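Hydrogenase maturation factor (Thermoanaerobacter tengcongensis, PDB 3VTH) probably transfers the carbamoyl group of carbamoyl phosphate, with ATP, to the C-terminal cysteine of HypE during [NiFe]-hydrogenase maturation. Local coordinates at residues A458-H462 with K463-S467; C732-G735 with G736-L739. All blocks are in the same frame, centred on the assembly; numbering follows the deposited sequence.

Contact 1 of 2, residues A458-H462 with K463-S467; sequences AHDMH and KGYLS. With PO4 (phosphate ion), chain M.
H462 and Y465 lie face against face where the chain turns from strand 456-460 into helix 466-473. The ring planes are 12° apart and the centroids 4.1 Å, which defines an offset stack. The overlap is uneven: Y465 CE1 lies under the rim of the imidazole, 3.3 Å from H462 ND1, while H462 CB sits over the middle of the phenol, 3.6 Å from the centroid, a CH-pi contact. With CG anti to the backbone N (chi1 -167°), the imidazole of H462 swings out across the tyrosine, crossing the Y465 side chain at about a right angle. G464 N meets the imidazole edge in its plane, and farther out H462 NE2 makes a weak bond to a phosphate ion, probably from the crystallisation liquor.

D460 comes to the phenol obliquely, its carboxylate 48° from the ring plane and its CG 3.7 Å from Y465 CE2. The anti lone pair of D460 OD2 accepts from H462 N at 2.9 Å, closing an Asx turn that fixes the backbone from which the imidazole springs. A water joins the same oxygen to Y465 OH, while D460 OD1 is bonded to H483 ND1. Replacing Y465 by an alanine would probably strip the imidazole of its stacking partner, leave the D460-bound water without its phenolic partner and let H462 turn more freely.

This link belongs to a beta-alpha-beta unit of the Kae1-like domain, with Y465 as N-cap residue of the helix. Because H483 is an iron ligand, D460 is a second-shell residue: its carboxylate orients that imidazole and would be expected to make it more electron-rich toward the metal.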
loop_
_atom_site.group_PDB
_atom_site.type_symbol
_atom_site.label_atom_id
_atom_site.label_comp_id
_atom_site.label_asym_id
_atom_site.label_seq_id
_atom_site.Cartn_x
_atom_site.Cartn_y
_atom_site.Cartn_z
ATOM N N ALA A 458 -13.060 15.087 6.290
ATOM C CA ALA A 458 -12.390 15.723 5.172
ATOM C C ALA A 458 -12.642 14.881 3.921
ATOM O O ALA A 458 -12.653 13.632 3.973
ATOM C CB ALA A 458 -10.888 15.853 5.432
ATOM N N HIS A 459 -12.865 15.568 2.808
ATOM C CA HIS A 459 -13.224 14.884 1.567
ATOM C C HIS A 459 -12.728 15.665 0.359
ATOM O O HIS A 459 -12.366 16.851 0.471
ATOM C CB HIS A 459 -14.749 14.682 1.499
ATOM C CG HIS A 459 -15.531 15.957 1.407
ATOM N ND1 HIS A 459 -15.752 16.619 0.213
ATOM C CD2 HIS A 459 -16.146 16.688 2.363
ATOM C CE1 HIS A 459 -16.475 17.702 0.444
ATOM N NE2 HIS A 459 -16.730 17.763 1.742
ATOM N N ASP A 460 -12.713 14.998 -0.793
ATOM C CA ASP A 460 -12.317 15.616 -2.041
ATOM C C ASP A 460 -13.378 16.605 -2.518
ATOM O O ASP A 460 -14.583 16.420 -2.275
ATOM C CB ASP A 460 -12.126 14.535 -3.117
ATOM C CG ASP A 460 -11.191 14.983 -4.241
ATOM O OD1 ASP A 460 -9.996 14.634 -4.191
ATOM O OD2 ASP A 460 -11.650 15.663 -5.182
ATOM N N MET A 461 -12.943 17.645 -3.230
ATOM C CA MET A 461 -13.904 18.567 -3.848
ATOM C C MET A 461 -14.799 17.903 -4.897
ATOM O O MET A 461 -15.881 18.408 -5.170
ATOM C CB MET A 461 -13.202 19.775 -4.458
ATOM C CG MET A 461 -12.554 20.683 -3.433
ATOM S SD MET A 461 -11.593 21.989 -4.209
ATOM C CE MET A 461 -11.315 23.016 -2.771
ATOM N N HIS A 462 -14.339 16.792 -5.492
ATOM C CA HIS A 462 -15.127 16.075 -6.513
ATOM C C HIS A 462 -16.447 15.598 -5.903
ATOM O O HIS A 462 -16.438 14.762 -5.000
ATOM C CB HIS A 462 -14.332 14.870 -7.057
ATOM C CG HIS A 462 -14.904 14.273 -8.308
ATOM N ND1 HIS A 462 -14.175 14.153 -9.475
ATOM C CD2 HIS A 462 -16.120 13.742 -8.569
ATOM C CE1 HIS A 462 -14.924 13.590 -10.407
ATOM N NE2 HIS A 462 -16.110 13.330 -9.885
ATOM N N LYS A 463 -17.575 16.109 -6.401
ATOM C CA LYS A 463 -18.884 15.768 -5.807
ATOM C C LYS A 463 -19.421 14.390 -6.231
ATOM O O LYS A 463 -20.369 13.890 -5.635
ATOM C CB LYS A 463 -19.945 16.832 -6.151
ATOM C CG LYS A 463 -19.562 18.284 -5.848
ATOM C CD LYS A 463 -20.655 19.234 -6.343
ATOM C CE LYS A 463 -20.271 20.707 -6.170
ATOM N NZ LYS A 463 -19.978 21.024 -4.737
ATOM N N GLY A 464 -18.838 13.805 -7.275
ATOM C CA GLY A 464 -19.277 12.500 -7.783
ATOM C C GLY A 464 -18.663 11.262 -7.106
ATOM O O GLY A 464 -19.188 10.160 -7.260
ATOM N N TYR A 465 -17.587 11.429 -6.340
ATOM C CA TYR A 465 -16.975 10.281 -5.643
ATOM C C TYR A 465 -17.973 9.733 -4.628
ATOM O O TYR A 465 -18.603 10.495 -3.905
ATOM C CB TYR A 465 -15.709 10.695 -4.896
ATOM C CG TYR A 465 -14.518 11.080 -5.753
ATOM C CD1 TYR A 465 -14.530 10.946 -7.158
ATOM C CD2 TYR A 465 -13.364 11.545 -5.148
ATOM C CE1 TYR A 465 -13.377 11.299 -7.930
ATOM C CE2 TYR A 465 -12.248 11.896 -5.881
ATOM C CZ TYR A 465 -12.262 11.778 -7.265
ATOM O OH TYR A 465 -11.110 12.150 -7.910
ATOM N N LEU A 466 -18.111 8.416 -4.567
ATOM C CA LEU A 466 -18.900 7.809 -3.487
ATOM C C LEU A 466 -18.355 8.189 -2.114
ATOM O O LEU A 466 -19.127 8.308 -1.157
ATOM C CB LEU A 466 -18.935 6.291 -3.610
ATOM C CG LEU A 466 -19.570 5.686 -4.862
ATOM C CD1 LEU A 466 -19.444 4.159 -4.751
ATOM C CD2 LEU A 466 -21.038 6.078 -4.983
ATOM N N SER A 467 -17.036 8.378 -2.022
ATOM C CA SER A 467 -16.416 8.816 -0.770
ATOM C C SER A 467 -16.927 10.202 -0.333
ATOM O O SER A 467 -17.197 10.435 0.856
ATOM C CB SER A 467 -14.882 8.800 -0.870
ATOM O OG SER A 467 -14.411 9.644 -1.911
HETATM P P PO4 M . -17.213 11.648 -13.359
HETATM O O1 PO4 M . -16.848 10.211 -13.648
HETATM O O2 PO4 M . -15.950 12.439 -13.095
HETATM O O3 PO4 M . -17.924 12.230 -14.560
HETATM O O4 PO4 M . -18.111 11.696 -12.140
HETATM O O HOH W 1 -14.027 12.490 -1.175
HETATM O O HOH W 2 -10.732 14.775 -7.635
HETATM O O HOH W 3 -16.769 20.923 -4.788
#

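Contact 2 of 2, residues C732-G735 with G736-L739; sequences CNDG and GISL. With FE (Fe (III) ion), chain I; AP2 (phosphomethylphosphonic acid adenosyl ester), chain H.
D734 and I737 meet beside the iron site, D734 OD1 lying 3.7 Å from I737 CG1. The same oxygen binds the iron(III) ion at 2.2 Å, and the metal also takes O2B and O2A of the bound nucleotide analogue AP2, from its two different phosphorus groups. H483, H487 and D507 supply the other protein ligands. A second grip on the nucleotide comes from the backbone: D734 N donates to AP2 O1A at 3.0 Å. D734 thus holds the metal through its side chain and the analogue through its amide. Its CG is anti to the carbonyl carbon (chi1 -77°), which places the carboxylate alongside the phosphorus groups.

One layer out, the chain folds into an Asx turn: N733 OD1 accepts from G735 N at 2.8 Å, in the carbonyl plane of the amide. N733 ND2 is held by I381 O. The main chain then leads into helix 737-749; residues 732-739 lie in the second Kae1-like subdomain, a family placed in the actin-like ATPase clan. G736 N reaches N733 O at 2.9 Å in a nearly straight bond (169°), and I737 N approaches D734 O from above the carbonyl plane, 71° out of it. A water bridges D734 O and S738 N, extending the hold on that carbonyl into the helix.

G735 suits the tight bend, since a side-chain carbon there would run into N733 OD1. Beyond the turn, G735 O and S738 OG both bond to T412 OG1, while I737 packs against A486 and the two histidine ligands, H483 and H487, of helix 483-494.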
loop_
_atom_site.group_PDB
_atom_site.type_symbol
_atom_site.label_atom_id
_atom_site.label_comp_id
_atom_site.label_asym_id
_atom_site.label_seq_id
_atom_site.Cartn_x
_atom_site.Cartn_y
_atom_site.Cartn_z
ATOM N N CYS A 732 2.142 7.594 -3.942
ATOM C CA CYS A 732 1.957 8.860 -4.628
ATOM C C CYS A 732 0.680 8.786 -5.468
ATOM O O CYS A 732 0.173 9.810 -5.913
ATOM C CB CYS A 732 3.183 9.211 -5.504
ATOM S SG CYS A 732 3.516 8.013 -6.832
ATOM N N ASN A 733 0.159 7.575 -5.674
ATOM C CA ASN A 733 -1.153 7.422 -6.332
ATOM C C ASN A 733 -2.300 7.723 -5.358
ATOM O O ASN A 733 -2.052 8.112 -4.221
ATOM C CB ASN A 733 -1.301 6.051 -7.008
ATOM C CG ASN A 733 -1.307 4.890 -6.005
ATOM O OD1 ASN A 733 -2.010 4.922 -4.983
ATOM N ND2 ASN A 733 -0.532 3.853 -6.310
ATOM N N ASP A 734 -3.543 7.550 -5.802
ATOM C CA ASP A 734 -4.687 7.956 -4.975
ATOM C C ASP A 734 -4.854 7.216 -3.648
ATOM O O ASP A 734 -5.632 7.650 -2.793
ATOM C CB ASP A 734 -5.989 7.924 -5.783
ATOM C CG ASP A 734 -6.125 9.128 -6.709
ATOM O OD1 ASP A 734 -5.187 9.947 -6.766
ATOM O OD2 ASP A 734 -7.179 9.269 -7.365
ATOM N N GLY A 735 -4.138 6.099 -3.503
ATOM C CA GLY A 735 -4.015 5.392 -2.206
ATOM C C GLY A 735 -3.481 6.287 -1.102
ATOM O O GLY A 735 -3.757 6.052 0.069
ATOM N N GLY A 736 -2.729 7.324 -1.466
ATOM C CA GLY A 736 -2.165 8.238 -0.454
ATOM C C GLY A 736 -3.012 9.475 -0.143
ATOM O O GLY A 736 -2.740 10.174 0.819
ATOM N N ILE A 737 -4.064 9.720 -0.927
ATOM C CA ILE A 737 -4.871 10.954 -0.825
ATOM C C ILE A 737 -5.445 11.198 0.592
ATOM O O ILE A 737 -5.411 12.312 1.080
ATOM C CB ILE A 737 -6.004 10.927 -1.884
ATOM C CG1 ILE A 737 -5.446 11.242 -3.292
ATOM C CG2 ILE A 737 -7.171 11.810 -1.519
ATOM C CD1 ILE A 737 -5.040 12.713 -3.529
ATOM N N SER A 738 -5.952 10.149 1.238
ATOM C CA SER A 738 -6.565 10.297 2.560
ATOM C C SER A 738 -5.613 10.847 3.629
ATOM O O SER A 738 -6.037 11.578 4.513
ATOM C CB SER A 738 -7.183 8.970 3.009
ATOM O OG SER A 738 -6.156 8.014 3.246
ATOM N N LEU A 739 -4.326 10.508 3.557
ATOM C CA LEU A 739 -3.353 11.065 4.499
ATOM C C LEU A 739 -3.183 12.585 4.312
ATOM O O LEU A 739 -3.135 13.342 5.301
ATOM C CB LEU A 739 -2.009 10.344 4.406
ATOM C CG LEU A 739 -0.903 10.890 5.311
ATOM C CD1 LEU A 739 -1.257 10.729 6.851
ATOM C CD2 LEU A 739 0.427 10.252 4.994
HETATM FE FE FE I . -4.616 11.608 -8.121
HETATM P PB AP2 H . -6.292 10.158 -10.507
HETATM O O1B AP2 H . -5.607 10.318 -11.840
HETATM O O2B AP2 H . -5.974 11.184 -9.464
HETATM O O3B AP2 H . -7.759 9.842 -10.661
HETATM C C3A AP2 H . -5.582 8.607 -9.892
HETATM P PA AP2 H . -3.813 8.674 -9.487
HETATM O O1A AP2 H . -3.632 7.333 -8.789
HETATM O O2A AP2 H . -3.331 9.935 -8.813
HETATM O "O5'" AP2 H . -3.067 8.654 -10.924
HETATM C "C5'" AP2 H . -3.132 7.453 -11.683
HETATM C "C4'" AP2 H . -2.698 7.838 -13.079
HETATM O "O4'" AP2 H . -1.287 8.058 -13.097
HETATM C "C3'" AP2 H . -2.939 6.736 -14.090
HETATM O "O3'" AP2 H . -4.311 6.708 -14.496
HETATM C "C2'" AP2 H . -1.979 7.162 -15.183
HETATM O "O2'" AP2 H . -2.646 8.172 -15.949
HETATM C "C1'" AP2 H . -0.791 7.748 -14.406
HETATM N N9 AP2 H . 0.277 6.708 -14.388
HETATM C C8 AP2 H . 0.238 5.487 -13.800
HETATM N N7 AP2 H . 1.375 4.778 -14.033
HETATM C C5 AP2 H . 2.177 5.553 -14.789
HETATM C C6 AP2 H . 3.524 5.423 -15.400
HETATM N N6 AP2 H . 4.267 4.299 -15.236
HETATM N N1 AP2 H . 3.982 6.474 -16.135
HETATM C C2 AP2 H . 3.274 7.613 -16.297
HETATM N N3 AP2 H . 2.038 7.790 -15.780
HETATM C C4 AP2 H . 1.452 6.813 -15.032
HETATM O O HOH W 4 -6.806 7.835 -0.291
#

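Contact 1 closes long before contact 2 opens along the chain, yet their centres are 14 Å apart and their nearest atoms about 5 Å, without touching. The first joins strand 456-460 of a six-stranded mixed sheet to helix 466-473; the second follows strand 723-726, in another sheet, and leads into helix 737-749. They belong to the two different Kae1-like parts of the protein. Helix 737-749 bridges them, its Q741 touching both A458 and D460, and so does H483, which binds iron beside D734. One iron and nucleotide site is therefore assembled from distant sequence, with contact 2 supplying a direct ligand and contact 1 a second-shell support.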